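Local coordinates for uncharacterized conserved protein (Staphylococcus epidermidis, PDB 3FRM), which is of unknown function but carries a GNAT-type acetyltransferase domain, consistent with, though not proof of, acyl-group transfer, at residues Y159-V171 with P175-T187. Residues are numbered along the deposited sequence; the frame is centred on the assembly and turned at random.
Sequences YNLDDIERLVAYV and PVGIVDIIMTDKT. With NA (sodium ion), chain G.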
ATOM      1  N   TYR A 159     -21.162 -15.290  15.097  1.00 28.73           N
ATOM      2  CA  TYR A 159     -20.335 -14.484  16.006  1.00 30.42           C
ATOM      3  C   TYR A 159     -20.207 -14.979  17.460  1.00 31.79           C
ATOM      4  O   TYR A 159     -19.137 -14.816  18.033  1.00 33.15           O
ATOM      5  CB  TYR A 159     -20.699 -12.999  15.960  1.00 29.53           C
ATOM      6  CG  TYR A 159     -21.936 -12.667  16.720  1.00 28.89           C
ATOM      7  CD1 TYR A 159     -23.191 -12.852  16.145  1.00 28.16           C
ATOM      8  CD2 TYR A 159     -21.865 -12.163  18.039  1.00 29.17           C
ATOM      9  CE1 TYR A 159     -24.349 -12.548  16.842  1.00 28.11           C
ATOM     10  CE2 TYR A 159     -23.031 -11.854  18.764  1.00 26.96           C
ATOM     11  CZ  TYR A 159     -24.272 -12.044  18.161  1.00 28.82           C
ATOM     12  OH  TYR A 159     -25.447 -11.756  18.852  1.00 27.58           O
ATOM     13  N   ASN A 160     -21.258 -15.521  18.081  1.00 33.30           N
ATOM     14  CA  ASN A 160     -21.056 -16.265  19.339  1.00 34.53           C
ATOM     15  C   ASN A 160     -20.325 -17.530  18.959  1.00 34.79           C
ATOM     16  O   ASN A 160     -19.100 -17.579  18.943  1.00 35.82           O
ATOM     17  CB  ASN A 160     -22.349 -16.705  19.997  1.00 35.00           C
ATOM     18  CG  ASN A 160     -23.399 -15.651  19.987  1.00 37.62           C
ATOM     19  OD1 ASN A 160     -23.452 -14.817  20.891  1.00 39.68           O
ATOM     20  ND2 ASN A 160     -24.290 -15.706  18.989  1.00 39.94           N
ATOM     21  N   LEU A 161     -21.092 -18.555  18.653  1.00 34.34           N
ATOM     22  CA  LEU A 161     -20.581 -19.766  18.072  1.00 34.47           C
ATOM     23  C   LEU A 161     -19.044 -19.768  17.873  1.00 34.30           C
ATOM     24  O   LEU A 161     -18.359 -20.545  18.502  1.00 34.49           O
ATOM     25  CB  LEU A 161     -21.352 -20.065  16.772  1.00 34.66           C
ATOM     26  CG  LEU A 161     -22.898 -19.965  16.798  1.00 34.70           C
ATOM     27  CD1 LEU A 161     -23.448 -18.523  17.080  1.00 35.42           C
ATOM     28  CD2 LEU A 161     -23.479 -20.507  15.510  1.00 33.41           C
ATOM     29  N   ASP A 162     -18.493 -18.887  17.046  1.00 34.36           N
ATOM     30  CA  ASP A 162     -17.052 -18.920  16.783  1.00 34.71           C
ATOM     31  C   ASP A 162     -16.117 -18.325  17.847  1.00 34.98           C
ATOM     32  O   ASP A 162     -16.487 -17.550  18.758  1.00 33.72           O
ATOM     33  CB  ASP A 162     -16.710 -18.349  15.403  1.00 34.81           C
ATOM     34  CG  ASP A 162     -16.624 -16.802  15.373  1.00 36.77           C
ATOM     35  OD1 ASP A 162     -16.930 -16.069  16.370  1.00 36.02           O
ATOM     36  OD2 ASP A 162     -16.238 -16.324  14.286  1.00 38.89           O
ATOM     37  N   ASP A 163     -14.863 -18.663  17.678  1.00 35.42           N
ATOM     38  CA  ASP A 163     -13.955 -18.387  18.741  1.00 36.55           C
ATOM     39  C   ASP A 163     -13.264 -17.029  18.628  1.00 35.12           C
ATOM     40  O   ASP A 163     -12.983 -16.414  19.641  1.00 35.70           O
ATOM     41  CB  ASP A 163     -13.060 -19.603  18.977  1.00 37.89           C
ATOM     42  CG  ASP A 163     -13.843 -20.761  19.614  1.00 40.41           C
ATOM     43  OD1 ASP A 163     -14.555 -20.512  20.634  1.00 44.47           O
ATOM     44  OD2 ASP A 163     -13.776 -21.897  19.084  1.00 42.49           O
ATOM     45  N   ILE A 164     -13.088 -16.562  17.395  1.00 33.73           N
ATOM     46  CA  ILE A 164     -12.809 -15.165  17.050  1.00 31.49           C
ATOM     47  C   ILE A 164     -13.534 -14.179  17.969  1.00 30.77           C
ATOM     48  O   ILE A 164     -14.732 -14.313  18.197  1.00 30.57           O
ATOM     49  CB  ILE A 164     -13.202 -14.903  15.556  1.00 31.32           C
ATOM     50  CG1 ILE A 164     -12.490 -15.907  14.649  1.00 28.83           C
ATOM     51  CG2 ILE A 164     -12.936 -13.446  15.145  1.00 31.05           C
ATOM     52  CD1 ILE A 164     -12.592 -15.635  13.140  1.00 23.87           C
ATOM     53  N   GLU A 165     -12.780 -13.229  18.538  1.00 30.22           N
ATOM     54  CA  GLU A 165     -13.353 -12.128  19.328  1.00 28.80           C
ATOM     55  C   GLU A 165     -13.374 -10.836  18.499  1.00 26.95           C
ATOM     56  O   GLU A 165     -12.563 -10.677  17.588  1.00 26.51           O
ATOM     57  CB  GLU A 165     -12.603 -11.908  20.640  1.00 29.48           C
ATOM     58  CG  GLU A 165     -13.290 -12.462  21.932  1.00 33.82           C
ATOM     59  CD  GLU A 165     -14.791 -12.775  21.795  1.00 38.17           C
ATOM     60  OE1 GLU A 165     -15.110 -13.993  21.744  1.00 40.31           O
ATOM     61  OE2 GLU A 165     -15.644 -11.836  21.738  1.00 38.43           O
ATOM     62  N   ARG A 166     -14.321  -9.935  18.799  1.00 24.74           N
ATOM     63  CA  ARG A 166     -14.458  -8.712  18.033  1.00 22.51           C
ATOM     64  C   ARG A 166     -14.587  -7.456  18.881  1.00 22.44           C
ATOM     65  O   ARG A 166     -15.150  -7.481  19.987  1.00 22.28           O
ATOM     66  CB  ARG A 166     -15.623  -8.834  17.071  1.00 22.44           C
ATOM     67  CG  ARG A 166     -15.460  -9.955  16.084  1.00 20.51           C
ATOM     68  CD  ARG A 166     -16.806 -10.354  15.547  1.00 22.55           C
ATOM     69  NE  ARG A 166     -16.681 -11.158  14.350  1.00 19.72           N
ATOM     70  CZ  ARG A 166     -16.710 -12.477  14.329  1.00 18.98           C
ATOM     71  NH1 ARG A 166     -16.885 -13.170  15.453  1.00 16.68           N
ATOM     72  NH2 ARG A 166     -16.524 -13.094  13.168  1.00 18.48           N
ATOM     73  N   LEU A 167     -14.036  -6.351  18.371  1.00 21.06           N
ATOM     74  CA  LEU A 167     -14.154  -5.060  19.043  1.00 19.43           C
ATOM     75  C   LEU A 167     -14.902  -3.959  18.266  1.00 18.36           C
ATOM     76  O   LEU A 167     -14.794  -3.894  17.073  1.00 18.79           O
ATOM     77  CB  LEU A 167     -12.764  -4.596  19.428  1.00 19.16           C
ATOM     78  CG  LEU A 167     -12.108  -5.578  20.399  1.00 19.91           C
ATOM     79  CD1 LEU A 167     -10.618  -5.264  20.585  1.00 21.11           C
ATOM     80  CD2 LEU A 167     -12.833  -5.639  21.739  1.00 16.62           C
ATOM     81  N   VAL A 168     -15.660  -3.109  18.953  1.00 17.44           N
ATOM     82  CA  VAL A 168     -16.244  -1.914  18.359  1.00 16.70           C
ATOM     83  C   VAL A 168     -15.792  -0.779  19.229  1.00 16.53           C
ATOM     84  O   VAL A 168     -15.933  -0.847  20.462  1.00 15.61           O
ATOM     85  CB  VAL A 168     -17.811  -1.910  18.413  1.00 17.70           C
ATOM     86  CG1 VAL A 168     -18.402  -0.622  17.809  1.00 17.60           C
ATOM     87  CG2 VAL A 168     -18.374  -3.082  17.696  1.00 16.51           C
ATOM     88  N   ALA A 169     -15.240   0.258  18.593  1.00 15.89           N
ATOM     89  CA  ALA A 169     -14.910   1.494  19.285  1.00 14.52           C
ATOM     90  C   ALA A 169     -16.013   2.519  19.060  1.00 14.97           C
ATOM     91  O   ALA A 169     -16.612   2.587  17.934  1.00 13.45           O
ATOM     92  CB  ALA A 169     -13.603   2.041  18.806  1.00 14.78           C
ATOM     93  N   TYR A 170     -16.283   3.302  20.118  1.00 13.66           N
ATOM     94  CA  TYR A 170     -17.254   4.379  20.044  1.00 15.14           C
ATOM     95  C   TYR A 170     -16.605   5.675  20.405  1.00 16.18           C
ATOM     96  O   TYR A 170     -15.833   5.750  21.374  1.00 15.26           O
ATOM     97  CB  TYR A 170     -18.436   4.184  21.008  1.00 14.68           C
ATOM     98  CG  TYR A 170     -19.259   2.939  20.813  1.00 15.04           C
ATOM     99  CD1 TYR A 170     -20.575   3.020  20.335  1.00 16.07           C
ATOM    100  CD2 TYR A 170     -18.741   1.676  21.114  1.00 15.90           C
ATOM    101  CE1 TYR A 170     -21.364   1.888  20.136  1.00 13.25           C
ATOM    102  CE2 TYR A 170     -19.520   0.519  20.913  1.00 17.33           C
ATOM    103  CZ  TYR A 170     -20.842   0.644  20.444  1.00 15.28           C
ATOM    104  OH  TYR A 170     -21.624  -0.475  20.293  1.00 14.05           O
ATOM    105  N   VAL A 171     -16.969   6.707  19.642  1.00 17.46           N
ATOM    106  CA  VAL A 171     -16.717   8.106  20.023  1.00 17.02           C
ATOM    107  C   VAL A 171     -18.081   8.750  20.101  1.00 18.24           C
ATOM    108  O   VAL A 171     -18.905   8.618  19.161  1.00 18.61           O
ATOM    109  CB  VAL A 171     -15.812   8.835  19.000  1.00 16.62           C
ATOM    110  CG1 VAL A 171     -15.556  10.265  19.442  1.00 14.96           C
ATOM    111  CG2 VAL A 171     -14.522   8.092  18.873  1.00 12.78           C
ATOM    112  N   PRO A 175     -20.793   4.206  16.899  1.00 20.60           N
ATOM    113  CA  PRO A 175     -19.755   3.224  16.586  1.00 20.48           C
ATOM    114  C   PRO A 175     -18.902   3.704  15.403  1.00 20.15           C
ATOM    115  O   PRO A 175     -19.420   4.276  14.461  1.00 20.20           O
ATOM    116  CB  PRO A 175     -20.539   1.980  16.236  1.00 20.46           C
ATOM    117  CG  PRO A 175     -21.869   2.494  15.719  1.00 21.81           C
ATOM    118  CD  PRO A 175     -22.130   3.802  16.417  1.00 20.35           C
ATOM    119  N   VAL A 176     -17.606   3.457  15.469  1.00 19.54           N
ATOM    120  CA  VAL A 176     -16.651   4.139  14.631  1.00 19.79           C
ATOM    121  C   VAL A 176     -15.419   3.286  14.145  1.00 18.78           C
ATOM    122  O   VAL A 176     -14.817   3.593  13.122  1.00 18.95           O
ATOM    123  CB  VAL A 176     -16.248   5.401  15.384  1.00 20.25           C
ATOM    124  CG1 VAL A 176     -14.736   5.606  15.435  1.00 22.76           C
ATOM    125  CG2 VAL A 176     -17.028   6.603  14.857  1.00 21.35           C
ATOM    126  N   GLY A 177     -15.080   2.219  14.871  1.00 18.16           N
ATOM    127  CA  GLY A 177     -13.893   1.374  14.596  1.00 16.35           C
ATOM    128  C   GLY A 177     -14.174  -0.094  14.902  1.00 14.85           C
ATOM    129  O   GLY A 177     -14.883  -0.404  15.858  1.00 16.03           O
ATOM    130  N   ILE A 178     -13.639  -1.014  14.114  1.00 13.56           N
ATOM    131  CA  ILE A 178     -13.803  -2.431  14.453  1.00 13.26           C
ATOM    132  C   ILE A 178     -12.519  -3.248  14.260  1.00 14.92           C
ATOM    133  O   ILE A 178     -11.567  -2.824  13.558  1.00 16.42           O
ATOM    134  CB  ILE A 178     -15.053  -3.102  13.713  1.00 12.59           C
ATOM    135  CG1 ILE A 178     -14.853  -3.054  12.202  1.00 11.49           C
ATOM    136  CG2 ILE A 178     -16.404  -2.408  14.127  1.00  7.42           C
ATOM    137  CD1 ILE A 178     -16.024  -3.798  11.403  1.00 12.96           C
ATOM    138  N   VAL A 179     -12.450  -4.415  14.891  1.00 15.51           N
ATOM    139  CA  VAL A 179     -11.359  -5.315  14.548  1.00 16.61           C
ATOM    140  C   VAL A 179     -11.769  -6.660  15.051  1.00 18.21           C
ATOM    141  O   VAL A 179     -12.520  -6.730  16.009  1.00 19.10           O
ATOM    142  CB  VAL A 179      -9.993  -4.843  15.179  1.00 16.64           C
ATOM    143  CG1 VAL A 179     -10.068  -4.743  16.777  1.00 12.51           C
ATOM    144  CG2 VAL A 179      -8.829  -5.684  14.673  1.00 15.00           C
ATOM    145  N   ASP A 180     -11.290  -7.691  14.375  1.00 20.25           N
ATOM    146  CA  ASP A 180     -11.346  -9.085  14.798  1.00 22.62           C
ATOM    147  C   ASP A 180     -10.008  -9.537  15.378  1.00 23.20           C
ATOM    148  O   ASP A 180      -8.960  -9.154  14.883  1.00 22.09           O
ATOM    149  CB  ASP A 180     -11.556  -9.946  13.579  1.00 22.55           C
ATOM    150  CG  ASP A 180     -12.879  -9.729  12.978  1.00 26.99           C
ATOM    151  OD1 ASP A 180     -13.330 -10.620  12.239  1.00 36.34           O
ATOM    152  OD2 ASP A 180     -13.504  -8.686  13.273  1.00 34.09           O
ATOM    153  N   ILE A 181     -10.074 -10.372  16.409  1.00 24.49           N
ATOM    154  CA  ILE A 181      -8.896 -10.919  17.007  1.00 26.78           C
ATOM    155  C   ILE A 181      -9.046 -12.403  17.169  1.00 26.34           C
ATOM    156  O   ILE A 181     -10.083 -12.894  17.603  1.00 25.88           O
ATOM    157  CB  ILE A 181      -8.499 -10.250  18.378  1.00 27.20           C
ATOM    158  CG1 ILE A 181      -9.695 -10.122  19.296  1.00 29.94           C
ATOM    159  CG2 ILE A 181      -7.934  -8.873  18.147  1.00 28.88           C
ATOM    160  CD1 ILE A 181     -10.483  -8.805  19.139  1.00 35.01           C
ATOM    161  N   ILE A 182      -7.964 -13.082  16.812  1.00 26.82           N
ATOM    162  CA  ILE A 182      -7.845 -14.514  16.875  1.00 27.87           C
ATOM    163  C   ILE A 182      -6.687 -14.763  17.815  1.00 28.19           C
ATOM    164  O   ILE A 182      -5.523 -14.392  17.529  1.00 27.95           O
ATOM    165  CB  ILE A 182      -7.521 -15.137  15.488  1.00 27.79           C
ATOM    166  CG1 ILE A 182      -8.620 -14.857  14.478  1.00 29.20           C
ATOM    167  CG2 ILE A 182      -7.293 -16.639  15.580  1.00 28.80           C
ATOM    168  CD1 ILE A 182      -8.190 -13.805  13.453  1.00 31.74           C
HETATM  169  N   MSE A 183      -7.000 -15.413  18.928  1.00 28.30           N
HETATM  170  CA  MSE A 183      -6.011 -15.630  19.963  1.00 29.41           C
HETATM  171  C   MSE A 183      -5.526 -17.057  20.037  1.00 28.79           C
HETATM  172  O   MSE A 183      -6.289 -17.980  19.858  1.00 29.08           O
HETATM  173  CB  MSE A 183      -6.585 -15.222  21.288  1.00 29.61           C
HETATM  174  CG  MSE A 183      -7.266 -13.909  21.160  1.00 34.68           C
HETATM  175 SE   MSE A 183      -8.114 -13.487  22.831  0.60 51.10          SE
HETATM  176  CE  MSE A 183      -9.677 -14.713  22.697  1.00 44.19           C
ATOM    177  N   THR A 184      -4.247 -17.225  20.306  1.00 27.90           N
ATOM    178  CA  THR A 184      -3.691 -18.528  20.449  1.00 27.25           C
ATOM    179  C   THR A 184      -2.804 -18.354  21.643  1.00 27.74           C
ATOM    180  O   THR A 184      -2.755 -17.288  22.239  1.00 27.56           O
ATOM    181  CB  THR A 184      -2.862 -18.934  19.197  1.00 27.50           C
ATOM    182  OG1 THR A 184      -2.096 -17.814  18.739  1.00 27.55           O
ATOM    183  CG2 THR A 184      -3.759 -19.374  18.035  1.00 24.57           C
ATOM    184  N   ASP A 185      -2.111 -19.406  22.007  1.00 28.28           N
ATOM    185  CA  ASP A 185      -1.177 -19.334  23.091  1.00 28.65           C
ATOM    186  C   ASP A 185      -0.002 -18.495  22.655  1.00 28.28           C
ATOM    187  O   ASP A 185       0.446 -17.630  23.395  1.00 28.90           O
ATOM    188  CB  ASP A 185      -0.703 -20.730  23.451  1.00 29.23           C
ATOM    189  CG  ASP A 185      -1.822 -21.592  23.955  1.00 32.58           C
ATOM    190  OD1 ASP A 185      -2.206 -22.559  23.238  1.00 38.88           O
ATOM    191  OD2 ASP A 185      -2.361 -21.276  25.040  1.00 34.72           O
ATOM    192  N   LYS A 186       0.483 -18.740  21.447  1.00 27.15           N
ATOM    193  CA  LYS A 186       1.719 -18.145  20.975  1.00 26.51           C
ATOM    194  C   LYS A 186       1.504 -16.712  20.506  1.00 25.58           C
ATOM    195  O   LYS A 186       2.296 -15.830  20.803  1.00 23.92           O
ATOM    196  CB  LYS A 186       2.238 -18.960  19.792  1.00 27.79           C
ATOM    197  CG  LYS A 186       3.748 -19.246  19.796  1.00 29.49           C
ATOM    198  CD  LYS A 186       4.374 -19.019  18.382  1.00 32.12           C
ATOM    199  CE  LYS A 186       3.760 -19.907  17.287  1.00 33.83           C
ATOM    200  NZ  LYS A 186       4.612 -19.966  16.049  1.00 33.97           N
ATOM    201  N   THR A 187       0.424 -16.467  19.767  1.00 23.82           N
ATOM    202  CA  THR A 187       0.263 -15.160  19.166  1.00 23.17           C
ATOM    203  C   THR A 187      -1.136 -14.572  19.318  1.00 22.83           C
ATOM    204  O   THR A 187      -2.087 -15.236  19.719  1.00 22.59           O
ATOM    205  CB  THR A 187       0.461 -15.238  17.654  1.00 22.74           C
ATOM    206  OG1 THR A 187      -0.460 -16.195  17.135  1.00 24.84           O
ATOM    207  CG2 THR A 187       1.851 -15.640  17.263  1.00 22.83           C
TER
HETATM  208 NA    NA G 252     -17.061 -15.571  19.184  1.00 37.43          NA
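Strands 165-171 and 175-183 pair antiparallel as the arms of a beta hairpin, their axes 4.5 Å apart at closest approach and 151° between their directions; backbone bonds link Glu165 with Ile181, Leu167 with Val179 and Ala169 with Gly177. The hairpin belongs to the GNAT-family region, in a mixed sheet where strand 120-123 flanks 165-171 and strand 188-195 flanks 175-183. The register slips by one where Val176 and Gly177 both oppose Ala169, a classic beta bulge: Val176 N donates to Ala169 O at 2.8 Å, whereas the bond from Gly177 N to Ala169 O is weak at 3.4 Å. On the face that carries Leu167, Leu167 CG lies 3.8 Å from Ile181 CD1, the two side chains crossing at about a right angle, while the Leu167 and Val179 side chains lie side by side. Ile208 and Tyr211 of helix 204-216 continue this apolar layer. On the other face, Val168 CG1 meets Pro175 CB at 3.7 Å, and Tyr132 of helix 129-136 packs on Val168 and Ile178. Arg166 shares this face with Asp180. With CG anti to its carbonyl carbon (chi1 -60°) and the chain extended to NE, Arg166 NH1 donates a salt-bridge hydrogen bond to the syn lone pair of Asp162 OD1 at 3.0 Å, in the guanidinium plane. Asp180 OD1 stands 4.0 Å from Arg166 NE, well out of the guanidinium plane, a long salt bridge of charges alone; Asp180 OD2 instead bonds Tyr132 OH. Asp162 OD1 also binds the sodium ion, as do the carbonyls of Tyr159, Asn160, Asp162 and Ile164. One carboxylate thus couples the sodium-binding loop to the hairpin, and buried Arg166 probably offsets the charge of two acids, though its NE lacks a hydrogen-bond partner.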